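PDB 4MO9: periplasmic binding protein from Veillonella parvula, which probably binds an iron-siderophore or related solute in the periplasm and delivers it to an ABC importer, as other FepB-like binding proteins do. Local coordinates for residues 250-254 with 297-302. Residues are numbered along the deposited sequence; the frame is centred on the assembly and turned at random.
Sequences EFVLE and QGWSDL
Leu253 of helix 249-255 reaches the 297-302 turn with the end of its side chain. Its CD2 methyl sits among four residues of the turn. Leu253 CD2 lies 3.6 Å from Gln297 O, with the carbonyl carbon of Gly298 close by. Leu253 CD2 is 4.1 Å from Trp299 CD1. Leu302 CD2 meets Leu253 CD2 at 4.0 Å. CG stands anti to the carbonyl carbon of Leu253 (chi1 -57°); CD1 continues the extended chain, and CD2 is the branch that meets the turn. The other methyl, CD1, approaches the same Gln297 O. Gly298 has a positive phi of 82°, which glycine favours, and its backbone packs directly against Leu253 CD2.

Val252, the residue before Leu253, also points its CB at the loop. Its CG1 is anti to the backbone N (chi1 177°). Val252 CG1 meets Leu302 CD1 at 4.0 Å. The two side chains cross at about a right angle. Val252 CG1 also lies 4.3 Å from Trp299 CZ2 and approaches the indole obliquely, as Leu253 CD2 does. Leu302 CD1 instead rests over one face of the Trp299 ring, 3.5 Å above its plane and toward the rim. Leu302 thus lies against the indole of its own segment and against both helix residues.

No hydrogen bond crosses between the segments. Two backbone hydrogen bonds, Asp301 N to Gly298 O and Leu302 N to Trp299 O, hold the 3-10 turn. Tyr203 of strand 201-206 touches Val252 and Trp299, and Ile260 of strand 259-263 touches Trp299 and Leu302. This is apolar packing of a helix and a 3-10 turn, the latter leading into the N-cap of helix 303-306, beside the parallel strands of an alpha/beta lobe in a TroA-like periplasmic binding protein.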
ATOM      1  N   GLU A 250       5.602  24.669 -13.709  1.00 59.61           N
ATOM      2  CA  GLU A 250       5.710  26.049 -13.233  1.00 64.85           C
ATOM      3  C   GLU A 250       5.097  26.237 -11.845  1.00 60.15           C
ATOM      4  O   GLU A 250       5.530  27.098 -11.079  1.00 59.68           O
ATOM      5  CB  GLU A 250       5.044  27.019 -14.219  1.00 73.95           C
ATOM      6  CG  GLU A 250       5.546  26.927 -15.660  1.00 82.66           C
ATOM      7  CD  GLU A 250       4.993  25.714 -16.399  1.00 87.55           C
ATOM      8  OE1 GLU A 250       5.631  25.273 -17.381  1.00 91.19           O
ATOM      9  OE2 GLU A 250       3.925  25.199 -15.996  1.00 86.03           O
ATOM     10  N   PHE A 251       4.085  25.432 -11.536  1.00 57.75           N
ATOM     11  CA  PHE A 251       3.415  25.474 -10.240  1.00 54.35           C
ATOM     12  C   PHE A 251       4.420  25.218  -9.114  1.00 52.23           C
ATOM     13  O   PHE A 251       4.431  25.932  -8.107  1.00 52.66           O
ATOM     14  CB  PHE A 251       2.294  24.427 -10.213  1.00 54.56           C
ATOM     15  CG  PHE A 251       1.384  24.507  -9.013  1.00 55.65           C
ATOM     16  CD1 PHE A 251       1.593  23.687  -7.909  1.00 56.43           C
ATOM     17  CD2 PHE A 251       0.288  25.362  -9.008  1.00 57.20           C
ATOM     18  CE1 PHE A 251       0.741  23.743  -6.807  1.00 55.65           C
ATOM     19  CE2 PHE A 251      -0.564  25.424  -7.914  1.00 57.18           C
ATOM     20  CZ  PHE A 251      -0.340  24.614  -6.812  1.00 55.79           C
ATOM     21  N   VAL A 252       5.276  24.214  -9.290  1.00 49.03           N
ATOM     22  CA  VAL A 252       6.243  23.852  -8.256  1.00 48.35           C
ATOM     23  C   VAL A 252       7.277  24.961  -8.013  1.00 51.14           C
ATOM     24  O   VAL A 252       7.603  25.271  -6.863  1.00 50.53           O
ATOM     25  CB  VAL A 252       6.940  22.503  -8.558  1.00 48.65           C
ATOM     26  CG1 VAL A 252       7.987  22.193  -7.505  1.00 48.80           C
ATOM     27  CG2 VAL A 252       5.917  21.364  -8.603  1.00 44.38           C
ATOM     28  N   LEU A 253       7.776  25.567  -9.089  1.00 52.18           N
ATOM     29  CA  LEU A 253       8.736  26.661  -8.965  1.00 55.57           C
ATOM     30  C   LEU A 253       8.143  27.844  -8.190  1.00 56.61           C
ATOM     31  O   LEU A 253       8.821  28.445  -7.351  1.00 58.84           O
ATOM     32  CB  LEU A 253       9.225  27.112 -10.347  1.00 56.34           C
ATOM     33  CG  LEU A 253       9.871  26.039 -11.233  1.00 57.15           C
ATOM     34  CD1 LEU A 253      10.298  26.595 -12.588  1.00 59.80           C
ATOM     35  CD2 LEU A 253      11.057  25.409 -10.534  1.00 55.58           C
ATOM     36  N   GLU A 254       6.881  28.165  -8.463  1.00 55.69           N
ATOM     37  CA  GLU A 254       6.221  29.309  -7.834  1.00 56.66           C
ATOM     38  C   GLU A 254       5.926  29.056  -6.357  1.00 54.93           C
ATOM     39  O   GLU A 254       6.079  29.946  -5.519  1.00 50.82           O
ATOM     40  CB  GLU A 254       4.925  29.640  -8.575  1.00 62.01           C
ATOM     41  CG  GLU A 254       5.127  30.047 -10.032  1.00 71.53           C
ATOM     42  CD  GLU A 254       3.817  30.160 -10.799  1.00 76.70           C
ATOM     43  OE1 GLU A 254       2.893  29.356 -10.529  1.00 76.59           O
ATOM     44  OE2 GLU A 254       3.719  31.049 -11.671  1.00 78.87           O
ATOM     45  N   GLN A 297      14.264  21.838 -14.969  1.00 52.95           N
ATOM     46  CA  GLN A 297      14.472  23.283 -15.021  1.00 57.36           C
ATOM     47  C   GLN A 297      14.132  23.975 -13.698  1.00 57.10           C
ATOM     48  O   GLN A 297      13.026  23.841 -13.176  1.00 57.57           O
ATOM     49  CB  GLN A 297      13.671  23.888 -16.182  1.00 63.02           C
ATOM     50  CG  GLN A 297      13.649  25.414 -16.226  1.00 70.40           C
ATOM     51  CD  GLN A 297      13.646  25.962 -17.643  1.00 82.23           C
ATOM     52  OE1 GLN A 297      14.085  25.295 -18.583  1.00 86.57           O
ATOM     53  NE2 GLN A 297      13.160  27.192 -17.803  1.00 85.65           N
ATOM     54  N   GLY A 298      15.111  24.679 -13.140  1.00 57.78           N
ATOM     55  CA  GLY A 298      14.899  25.457 -11.934  1.00 55.34           C
ATOM     56  C   GLY A 298      14.958  24.701 -10.617  1.00 53.73           C
ATOM     57  O   GLY A 298      15.044  25.330  -9.563  1.00 54.58           O
ATOM     58  N   TRP A 299      14.909  23.370 -10.650  1.00 53.04           N
ATOM     59  CA  TRP A 299      14.868  22.599  -9.400  1.00 49.17           C
ATOM     60  C   TRP A 299      16.118  22.793  -8.539  1.00 50.11           C
ATOM     61  O   TRP A 299      16.038  22.741  -7.313  1.00 46.65           O
ATOM     62  CB  TRP A 299      14.611  21.108  -9.652  1.00 47.35           C
ATOM     63  CG  TRP A 299      13.154  20.776  -9.794  1.00 47.03           C
ATOM     64  CD1 TRP A 299      12.221  21.484 -10.499  1.00 50.09           C
ATOM     65  CD2 TRP A 299      12.457  19.672  -9.199  1.00 45.27           C
ATOM     66  NE1 TRP A 299      10.993  20.878 -10.393  1.00 48.45           N
ATOM     67  CE2 TRP A 299      11.106  19.769  -9.595  1.00 46.66           C
ATOM     68  CE3 TRP A 299      12.845  18.606  -8.380  1.00 41.07           C
ATOM     69  CZ2 TRP A 299      10.140  18.843  -9.199  1.00 42.52           C
ATOM     70  CZ3 TRP A 299      11.876  17.683  -7.976  1.00 40.13           C
ATOM     71  CH2 TRP A 299      10.542  17.808  -8.393  1.00 41.45           C
ATOM     72  N   SER A 300      17.258  23.050  -9.187  1.00 52.29           N
ATOM     73  CA  SER A 300      18.523  23.268  -8.493  1.00 55.60           C
ATOM     74  C   SER A 300      18.406  24.419  -7.508  1.00 55.97           C
ATOM     75  O   SER A 300      19.107  24.457  -6.495  1.00 56.19           O
ATOM     76  CB  SER A 300      19.634  23.603  -9.505  1.00 65.32           C
ATOM     77  OG  SER A 300      20.524  22.515  -9.672  1.00 69.27           O
ATOM     78  N   ASP A 301      17.525  25.363  -7.835  1.00 57.53           N
ATOM     79  CA  ASP A 301      17.354  26.592  -7.066  1.00 57.51           C
ATOM     80  C   ASP A 301      16.174  26.491  -6.109  1.00 52.49           C
ATOM     81  O   ASP A 301      15.848  27.455  -5.417  1.00 53.18           O
ATOM     82  CB  ASP A 301      17.122  27.771  -8.009  1.00 62.15           C
ATOM     83  CG  ASP A 301      18.305  28.036  -8.918  1.00 67.03           C
ATOM     84  OD1 ASP A 301      19.458  27.945  -8.446  1.00 66.75           O
ATOM     85  OD2 ASP A 301      18.078  28.343 -10.109  1.00 70.99           O
ATOM     86  N   LEU A 302      15.520  25.335  -6.086  1.00 48.74           N
ATOM     87  CA  LEU A 302      14.383  25.132  -5.186  1.00 47.05           C
ATOM     88  C   LEU A 302      14.826  25.063  -3.729  1.00 48.58           C
ATOM     89  O   LEU A 302      15.819  24.403  -3.398  1.00 48.24           O
ATOM     90  CB  LEU A 302      13.604  23.857  -5.545  1.00 46.39           C
ATOM     91  CG  LEU A 302      12.665  23.947  -6.752  1.00 47.73           C
ATOM     92  CD1 LEU A 302      11.969  22.617  -7.024  1.00 44.54           C
ATOM     93  CD2 LEU A 302      11.643  25.049  -6.549  1.00 51.75           C
TER